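PDB 3ZED: Rna-directed RNA polymerase, which catalyses RNA-templated RNA synthesis as the viral polymerase and is probably found both free and covalently attached to the genomic RNA. Local coordinates for residues B[180-185]-B[512-517]. Residues are numbered along the deposited sequence; the frame is centred on the assembly and turned at random.
Sequences GRNPNK and GINFKI. With K (potassium ion), chain K.
Asn182 and Asn514 meet at a potassium ion that joins loop 180-185 to the start of segment 512-517. Four oxygens of the two segments bind the metal. Two are backbone carbonyls, Asn182 O and Gly512 O, each 2.6 Å from the potassium. The others are the amide oxygens Asn184 OD1 and Asn514 OD1, the latter 2.8 Å from the potassium. The Asn184 amide also has Ala408 as a polar partner. Val177 O and Asn409 OD1 complete the site.

One direct hydrogen bond crosses the contact, from Asn182 ND2 to Asn514 OD1 (2.8 Å). The donor approaches from above the plane of the carbonyl, tilted 44° from it. Asn514 OD1 thus serves both the metal and the Asn182 amide. Asn182 reaches it with CG anti to the backbone N (chi1 -175°). Water 1 accepts from Asn182 N and, at 3.2 Å, from Asn514 ND2, which helps fix that amide. Water 2 accepts from Lys185 N and is weakly bonded to Gly512 O. A CA-H...O contact runs from Asn184 CA to Gly512 O (3.5 Å).

Asn514 ND2 lies over one face of the Arg181 guanidinium, closest to NH2. Salt bridges to Glu404 and Glu508 hold the arginine. The extended Lys185 chain passes alongside Gly512, its CD 3.8 Å from Gly512 N, and its NZ bonds Glu509 O.

This six-oxygen potassium site ties the loop after helix 164-179 to the lead-in of edge strand 515-521, within the palm-family region.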
ATOM      1  N   GLY B 180      11.577 -14.530  15.021  1.00 49.07           N
ATOM      2  CA  GLY B 180      11.691 -15.985  15.122  1.00 49.21           C
ATOM      3  C   GLY B 180      12.843 -16.650  14.412  1.00 51.64           C
ATOM      4  O   GLY B 180      13.990 -16.399  14.744  1.00 52.64           O
ATOM      5  N   ARG B 181      12.541 -17.501  13.427  1.00 48.56           N
ATOM      6  CA  ARG B 181      13.540 -18.273  12.675  1.00 48.46           C
ATOM      7  C   ARG B 181      14.557 -17.382  11.938  1.00 51.84           C
ATOM      8  O   ARG B 181      15.719 -17.772  11.792  1.00 51.51           O
ATOM      9  CB  ARG B 181      12.844 -19.215  11.671  1.00 43.09           C
ATOM     10  CG  ARG B 181      12.042 -18.523  10.556  1.00 44.38           C
ATOM     11  CD  ARG B 181      11.572 -19.564   9.547  1.00 53.42           C
ATOM     12  NE  ARG B 181      10.889 -18.982   8.397  1.00 55.96           N
ATOM     13  CZ  ARG B 181      11.489 -18.595   7.274  1.00 60.51           C
ATOM     14  NH1 ARG B 181      12.804 -18.710   7.143  1.00 36.99           N
ATOM     15  NH2 ARG B 181      10.782 -18.071   6.284  1.00 44.19           N
ATOM     16  N   ASN B 182      14.110 -16.204  11.462  1.00 47.13           N
ATOM     17  CA  ASN B 182      14.944 -15.297  10.694  1.00 46.10           C
ATOM     18  C   ASN B 182      14.702 -13.861  11.180  1.00 48.20           C
ATOM     19  O   ASN B 182      13.950 -13.105  10.551  1.00 45.39           O
ATOM     20  CB  ASN B 182      14.655 -15.483   9.178  1.00 47.86           C
ATOM     21  CG  ASN B 182      15.563 -14.675   8.288  1.00 58.09           C
ATOM     22  OD1 ASN B 182      16.775 -14.619   8.481  1.00 52.97           O
ATOM     23  ND2 ASN B 182      14.983 -13.976   7.333  1.00 44.77           N
ATOM     24  N   PRO B 183      15.325 -13.477  12.326  1.00 45.94           N
ATOM     25  CA  PRO B 183      15.126 -12.119  12.862  1.00 44.92           C
ATOM     26  C   PRO B 183      15.483 -11.010  11.882  1.00 47.68           C
ATOM     27  O   PRO B 183      16.421 -11.136  11.094  1.00 47.82           O
ATOM     28  CB  PRO B 183      16.065 -12.082  14.083  1.00 47.82           C
ATOM     29  CG  PRO B 183      16.212 -13.509  14.488  1.00 52.39           C
ATOM     30  CD  PRO B 183      16.259 -14.248  13.182  1.00 47.86           C
ATOM     31  N   ASN B 184      14.720  -9.912  11.948  1.00 43.99           N
ATOM     32  CA  ASN B 184      14.899  -8.737  11.100  1.00 42.75           C
ATOM     33  C   ASN B 184      16.286  -8.178  11.214  1.00 46.53           C
ATOM     34  O   ASN B 184      16.910  -8.268  12.273  1.00 47.24           O
ATOM     35  CB  ASN B 184      13.890  -7.653  11.465  1.00 41.93           C
ATOM     36  CG  ASN B 184      12.475  -7.992  11.118  1.00 51.44           C
ATOM     37  OD1 ASN B 184      12.201  -8.956  10.398  1.00 48.63           O
ATOM     38  ND2 ASN B 184      11.547  -7.225  11.653  1.00 41.16           N
ATOM     39  N   LYS B 185      16.777  -7.601  10.118  1.00 42.73           N
ATOM     40  CA  LYS B 185      18.080  -6.929  10.101  1.00 43.36           C
ATOM     41  C   LYS B 185      17.922  -5.541   9.530  1.00 48.53           C
ATOM     42  O   LYS B 185      17.207  -5.347   8.551  1.00 47.84           O
ATOM     43  CB  LYS B 185      19.115  -7.716   9.290  1.00 46.16           C
ATOM     44  CG  LYS B 185      19.547  -9.014   9.945  1.00 43.49           C
ATOM     45  CD  LYS B 185      20.471  -9.791   9.066  1.00 45.54           C
ATOM     46  CE  LYS B 185      20.953 -11.014   9.821  1.00 55.23           C
ATOM     47  NZ  LYS B 185      22.042 -11.683   9.094  1.00 63.00           N
ATOM     48  N   GLY B 512      17.799 -10.729   6.468  1.00 44.73           N
ATOM     49  CA  GLY B 512      16.891 -10.660   7.616  1.00 43.92           C
ATOM     50  C   GLY B 512      15.444 -10.552   7.148  1.00 46.38           C
ATOM     51  O   GLY B 512      14.544 -10.262   7.946  1.00 44.86           O
ATOM     52  N   ILE B 513      15.215 -10.782   5.822  1.00 42.03           N
ATOM     53  CA  ILE B 513      13.914 -10.659   5.169  1.00 40.22           C
ATOM     54  C   ILE B 513      13.448 -12.050   4.731  1.00 45.04           C
ATOM     55  O   ILE B 513      14.118 -12.710   3.937  1.00 45.58           O
ATOM     56  CB  ILE B 513      13.964  -9.635   3.986  1.00 42.38           C
ATOM     57  CG1 ILE B 513      14.388  -8.237   4.485  1.00 43.05           C
ATOM     58  CG2 ILE B 513      12.595  -9.541   3.271  1.00 41.57           C
ATOM     59  CD1 ILE B 513      14.996  -7.290   3.407  1.00 50.58           C
ATOM     60  N   ASN B 514      12.303 -12.491   5.269  1.00 41.72           N
ATOM     61  CA  ASN B 514      11.673 -13.768   4.927  1.00 40.89           C
ATOM     62  C   ASN B 514      10.960 -13.642   3.603  1.00 43.97           C
ATOM     63  O   ASN B 514      10.309 -12.630   3.345  1.00 42.42           O
ATOM     64  CB  ASN B 514      10.664 -14.188   6.009  1.00 37.61           C
ATOM     65  CG  ASN B 514      11.220 -14.419   7.384  1.00 46.36           C
ATOM     66  OD1 ASN B 514      12.191 -13.802   7.798  1.00 42.10           O
ATOM     67  ND2 ASN B 514      10.579 -15.270   8.146  1.00 40.22           N
ATOM     68  N   PHE B 515      11.031 -14.676   2.779  1.00 41.51           N
ATOM     69  CA  PHE B 515      10.327 -14.668   1.497  1.00 40.74           C
ATOM     70  C   PHE B 515      10.054 -16.082   1.083  1.00 46.16           C
ATOM     71  O   PHE B 515      10.686 -17.018   1.590  1.00 45.56           O
ATOM     72  CB  PHE B 515      11.151 -13.936   0.404  1.00 42.67           C
ATOM     73  CG  PHE B 515      12.579 -14.421   0.224  1.00 45.02           C
ATOM     74  CD1 PHE B 515      12.850 -15.618  -0.431  1.00 47.80           C
ATOM     75  CD2 PHE B 515      13.652 -13.667   0.688  1.00 47.75           C
ATOM     76  CE1 PHE B 515      14.167 -16.077  -0.568  1.00 50.28           C
ATOM     77  CE2 PHE B 515      14.969 -14.105   0.517  1.00 50.60           C
ATOM     78  CZ  PHE B 515      15.220 -15.306  -0.110  1.00 49.39           C
ATOM     79  N   LYS B 516       9.143 -16.258   0.131  1.00 44.15           N
ATOM     80  CA  LYS B 516       8.885 -17.587  -0.410  1.00 43.66           C
ATOM     81  C   LYS B 516       8.551 -17.515  -1.870  1.00 44.73           C
ATOM     82  O   LYS B 516       8.027 -16.512  -2.363  1.00 42.21           O
ATOM     83  CB  LYS B 516       7.848 -18.422   0.364  1.00 47.69           C
ATOM     84  CG  LYS B 516       6.559 -17.758   0.804  1.00 78.45           C
ATOM     85  CD  LYS B 516       5.753 -18.753   1.657  1.00 95.79           C
ATOM     86  CE  LYS B 516       4.737 -18.096   2.563  1.00109.84           C
ATOM     87  NZ  LYS B 516       3.348 -18.241   2.046  1.00117.10           N
ATOM     88  N   ILE B 517       8.921 -18.581  -2.578  1.00 42.94           N
ATOM     89  CA  ILE B 517       8.636 -18.754  -3.990  1.00 41.78           C
ATOM     90  C   ILE B 517       7.188 -19.191  -4.035  1.00 44.43           C
ATOM     91  O   ILE B 517       6.845 -20.268  -3.533  1.00 43.98           O
ATOM     92  CB  ILE B 517       9.633 -19.736  -4.683  1.00 45.24           C
ATOM     93  CG1 ILE B 517      11.018 -19.095  -4.892  1.00 45.96           C
ATOM     94  CG2 ILE B 517       9.081 -20.169  -6.043  1.00 44.81           C
ATOM     95  CD1 ILE B 517      11.877 -18.900  -3.717  1.00 57.50           C
TER
HETATM   96  K     K K1002      12.504 -11.394   9.165  1.00 43.70           K
HETATM   97  O   HOH W   1      11.450 -14.876  11.203  1.00 38.01           O
HETATM   98  O   HOH W   2      14.533  -7.407   8.010  1.00 40.61           O